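Local coordinates for Ketoacyl_synth_N domain-containing protein (Photorhabdus luminescens subsp. laumondii, PDB 6SMO), which probably takes part in polyketide chain elongation as a ketosynthase-like subunit related to 3-oxoacyl-[acyl-carrier-protein] synthases, at residues G97-G105 with D159-A169. Residues are numbered along the deposited sequence; the frame is centred on the assembly and turned at random.
Sequences GIYVGNCFG and DVAGMQAIGYA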
loop_
_atom_site.group_PDB
_atom_site.type_symbol
_atom_site.label_atom_id
_atom_site.label_comp_id
_atom_site.label_asym_id
_atom_site.label_seq_id
_atom_site.Cartn_x
_atom_site.Cartn_y
_atom_site.Cartn_z
ATOM N N GLY C 97 14.555 6.235 0.232
ATOM C CA GLY C 97 13.204 5.639 0.218
ATOM C C GLY C 97 12.264 6.347 1.180
ATOM O O GLY C 97 12.742 7.199 1.958
ATOM N N ILE C 98 10.971 6.013 1.120
ATOM C CA ILE C 98 9.888 6.610 1.959
ATOM C C ILE C 98 9.023 5.474 2.517
ATOM O O ILE C 98 8.380 4.782 1.708
ATOM C CB ILE C 98 9.041 7.608 1.141
ATOM C CG1 ILE C 98 9.900 8.680 0.462
ATOM C CG2 ILE C 98 7.955 8.230 2.008
ATOM C CD1 ILE C 98 9.267 9.272 -0.773
ATOM N N TYR C 99 9.004 5.303 3.845
ATOM C CA TYR C 99 8.172 4.299 4.560
ATOM C C TYR C 99 7.054 5.014 5.326
ATOM O O TYR C 99 7.350 5.921 6.127
ATOM C CB TYR C 99 9.037 3.424 5.470
ATOM C CG TYR C 99 9.521 2.161 4.807
ATOM C CD1 TYR C 99 10.484 2.202 3.812
ATOM C CD2 TYR C 99 9.001 0.924 5.154
ATOM C CE1 TYR C 99 10.929 1.048 3.188
ATOM C CE2 TYR C 99 9.435 -0.240 4.540
ATOM C CZ TYR C 99 10.403 -0.178 3.553
ATOM O OH TYR C 99 10.837 -1.319 2.943
ATOM N N VAL C 100 5.804 4.633 5.048
ATOM C CA VAL C 100 4.611 5.306 5.639
ATOM C C VAL C 100 3.693 4.293 6.327
ATOM O O VAL C 100 3.674 3.141 5.919
ATOM C CB VAL C 100 3.836 6.075 4.548
ATOM C CG1 VAL C 100 2.780 7.016 5.097
ATOM C CG2 VAL C 100 4.758 6.821 3.607
ATOM N N GLY C 101 3.015 4.744 7.382
ATOM C CA GLY C 101 1.973 4.007 8.121
ATOM C C GLY C 101 0.667 4.782 8.113
ATOM O O GLY C 101 0.665 5.927 8.605
ATOM N N ASN C 102 -0.396 4.202 7.551
ATOM C CA ASN C 102 -1.734 4.842 7.444
ATOM C C ASN C 102 -2.811 3.757 7.357
ATOM O O ASN C 102 -2.679 2.868 6.495
ATOM C CB ASN C 102 -1.812 5.794 6.249
ATOM C CG ASN C 102 -3.162 6.468 6.130
ATOM O OD1 ASN C 102 -3.900 6.221 5.179
ATOM N ND2 ASN C 102 -3.501 7.302 7.098
ATOM N N CYS C 103 -3.842 3.854 8.203
ATOM C CA CYS C 103 -4.894 2.821 8.406
ATOM C C CYS C 103 -6.213 3.238 7.736
ATOM O O CYS C 103 -6.773 2.409 6.991
ATOM C CB CYS C 103 -5.117 2.570 9.893
ATOM S SG CYS C 103 -3.618 2.040 10.764
ATOM N N PHE C 104 -6.685 4.464 7.986
ATOM C CA PHE C 104 -8.059 4.931 7.649
ATOM C C PHE C 104 -8.120 5.567 6.253
ATOM O O PHE C 104 -9.247 5.771 5.756
ATOM C CB PHE C 104 -8.575 5.903 8.714
ATOM C CG PHE C 104 -9.113 5.231 9.951
ATOM C CD1 PHE C 104 -10.392 4.694 9.965
ATOM C CD2 PHE C 104 -8.340 5.124 11.097
ATOM C CE1 PHE C 104 -10.887 4.071 11.100
ATOM C CE2 PHE C 104 -8.837 4.500 12.231
ATOM C CZ PHE C 104 -10.109 3.974 12.231
ATOM N N GLY C 105 -6.972 5.872 5.641
ATOM C CA GLY C 105 -6.902 6.453 4.285
ATOM C C GLY C 105 -7.245 7.934 4.288
ATOM O O GLY C 105 -6.871 8.622 5.259
ATOM N N ASP C 159 -3.350 -0.108 13.966
ATOM C CA ASP C 159 -2.685 0.412 15.194
ATOM C C ASP C 159 -1.160 0.459 15.007
ATOM O O ASP C 159 -0.579 1.525 15.291
ATOM C CB ASP C 159 -3.104 -0.383 16.436
ATOM C CG ASP C 159 -4.607 -0.383 16.673
ATOM O OD1 ASP C 159 -5.192 0.717 16.721
ATOM O OD2 ASP C 159 -5.185 -1.482 16.794
ATOM N N VAL C 160 -0.538 -0.631 14.538
ATOM C CA VAL C 160 0.950 -0.803 14.508
ATOM C C VAL C 160 1.491 -0.614 13.081
ATOM O O VAL C 160 2.569 -1.170 12.793
ATOM C CB VAL C 160 1.371 -2.168 15.092
ATOM C CG1 VAL C 160 1.005 -2.285 16.563
ATOM C CG2 VAL C 160 0.806 -3.346 14.306
ATOM N N ALA C 161 0.806 0.163 12.234
ATOM C CA ALA C 161 1.211 0.438 10.832
ATOM C C ALA C 161 2.522 1.235 10.815
ATOM O O ALA C 161 3.480 0.790 10.152
ATOM C CB ALA C 161 0.117 1.178 10.102
ATOM N N GLY C 162 2.551 2.372 11.518
ATOM C CA GLY C 162 3.714 3.278 11.595
ATOM C C GLY C 162 4.870 2.662 12.365
ATOM O O GLY C 162 6.029 2.992 12.047
ATOM N N MET C 163 4.571 1.804 13.345
ATOM C CA MET C 163 5.576 1.110 14.195
ATOM C C MET C 163 6.382 0.133 13.328
ATOM O O MET C 163 7.604 0.016 13.550
ATOM C CB MET C 163 4.902 0.346 15.340
ATOM C CG MET C 163 5.788 0.177 16.559
ATOM S SD MET C 163 5.943 1.706 17.520
ATOM C CE MET C 163 7.023 1.155 18.840
ATOM N N GLN C 164 5.717 -0.535 12.378
ATOM C CA GLN C 164 6.349 -1.455 11.393
ATOM C C GLN C 164 7.127 -0.634 10.354
ATOM O O GLN C 164 8.220 -1.083 9.954
ATOM C CB GLN C 164 5.292 -2.339 10.725
ATOM C CG GLN C 164 4.752 -3.432 11.639
ATOM C CD GLN C 164 3.701 -4.294 10.981
ATOM O OE1 GLN C 164 3.048 -3.893 10.019
ATOM N NE2 GLN C 164 3.523 -5.494 11.505
ATOM N N ALA C 165 6.588 0.522 9.949
ATOM C CA ALA C 165 7.159 1.421 8.917
ATOM C C ALA C 165 8.593 1.821 9.292
ATOM O O ALA C 165 9.464 1.764 8.403
ATOM C CB ALA C 165 6.278 2.633 8.734
ATOM N N ILE C 166 8.829 2.194 10.555
ATOM C CA ILE C 166 10.167 2.625 11.070
ATOM C C ILE C 166 11.098 1.405 11.105
ATOM O O ILE C 166 12.262 1.537 10.680
ATOM C CB ILE C 166 10.059 3.294 12.457
ATOM C CG1 ILE C 166 9.109 4.496 12.455
ATOM C CG2 ILE C 166 11.437 3.684 12.975
ATOM C CD1 ILE C 166 8.617 4.888 13.828
ATOM N N GLY C 167 10.594 0.271 11.604
ATOM C CA GLY C 167 11.362 -0.972 11.816
ATOM C C GLY C 167 11.915 -1.549 10.524
ATOM O O GLY C 167 13.100 -1.939 10.518
ATOM N N TYR C 168 11.093 -1.612 9.471
ATOM C CA TYR C 168 11.438 -2.231 8.163
ATOM C C TYR C 168 12.195 -1.227 7.283
ATOM O O TYR C 168 12.881 -1.670 6.342
ATOM C CB TYR C 168 10.187 -2.790 7.480
ATOM C CG TYR C 168 9.630 -4.019 8.153
ATOM C CD1 TYR C 168 10.359 -5.197 8.196
ATOM C CD2 TYR C 168 8.385 -4.005 8.760
ATOM C CE1 TYR C 168 9.863 -6.331 8.822
ATOM C CE2 TYR C 168 7.874 -5.130 9.388
ATOM C CZ TYR C 168 8.616 -6.297 9.419
ATOM O OH TYR C 168 8.116 -7.407 10.036
ATOM N N ALA C 169 12.082 0.073 7.579
ATOM C CA ALA C 169 12.898 1.148 6.964
ATOM C C ALA C 169 14.346 1.019 7.456
ATOM O O ALA C 169 15.267 1.229 6.645
ATOM C CB ALA C 169 12.324 2.505 7.289
#
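G101 and G162 bring their CA atoms to 4.0 Å, the shortest such distance between strand 97-101 and helix 161-169. The strand and helix run nearly antiparallel at 161°, and their axes come within 6.5 Å. This is a strand-on-helix layer of the thiolase fold, deep in the chain. The helix is sandwiched: A161, A165 and A169 line the side that meets strand 97-101, while V160, at the N-cap, and M163 touch strand 362-369 on the other side. Backbone bonds join strand 97-101 to the neighbouring strand 180-187.

Small residues let the two backbones lie close. G101 has no side chain, and its CA packs 3.9 Å from A161 CB. The methyl of A165 rests beside the backbone of V100, with CB 3.9 Å from V100 O. V100 itself turns away and packs on helix 137-146.

Y99 is the one large side chain that the strand sends toward the helix. A169 CB sits over a face of its ring in a CH-pi contact, 4.2 Å from the centroid. The carbonyl of A165 approaches the same ring obliquely. Y168 adds its CB against Y99 CE2, while the Y168 ring extends past the strand toward D249 and the partner chain. The two hydroxyls have separate partners. Y99 OH is hydrogen-bonded to Q151 NE2, whereas Y168 OH is hydrogen-bonded to D249 OD2, and to S183 OG and H204 NE2 of the neighbouring PKS_KS chain. The helix thus links this core layer to the subunit interface.

Past the strand end, C103 continues the contact. Its chi1 of -58° turns SG opposite the carbonyl carbon, and the sulfur lies against the start of the helix, 3.9 Å from A161 CB.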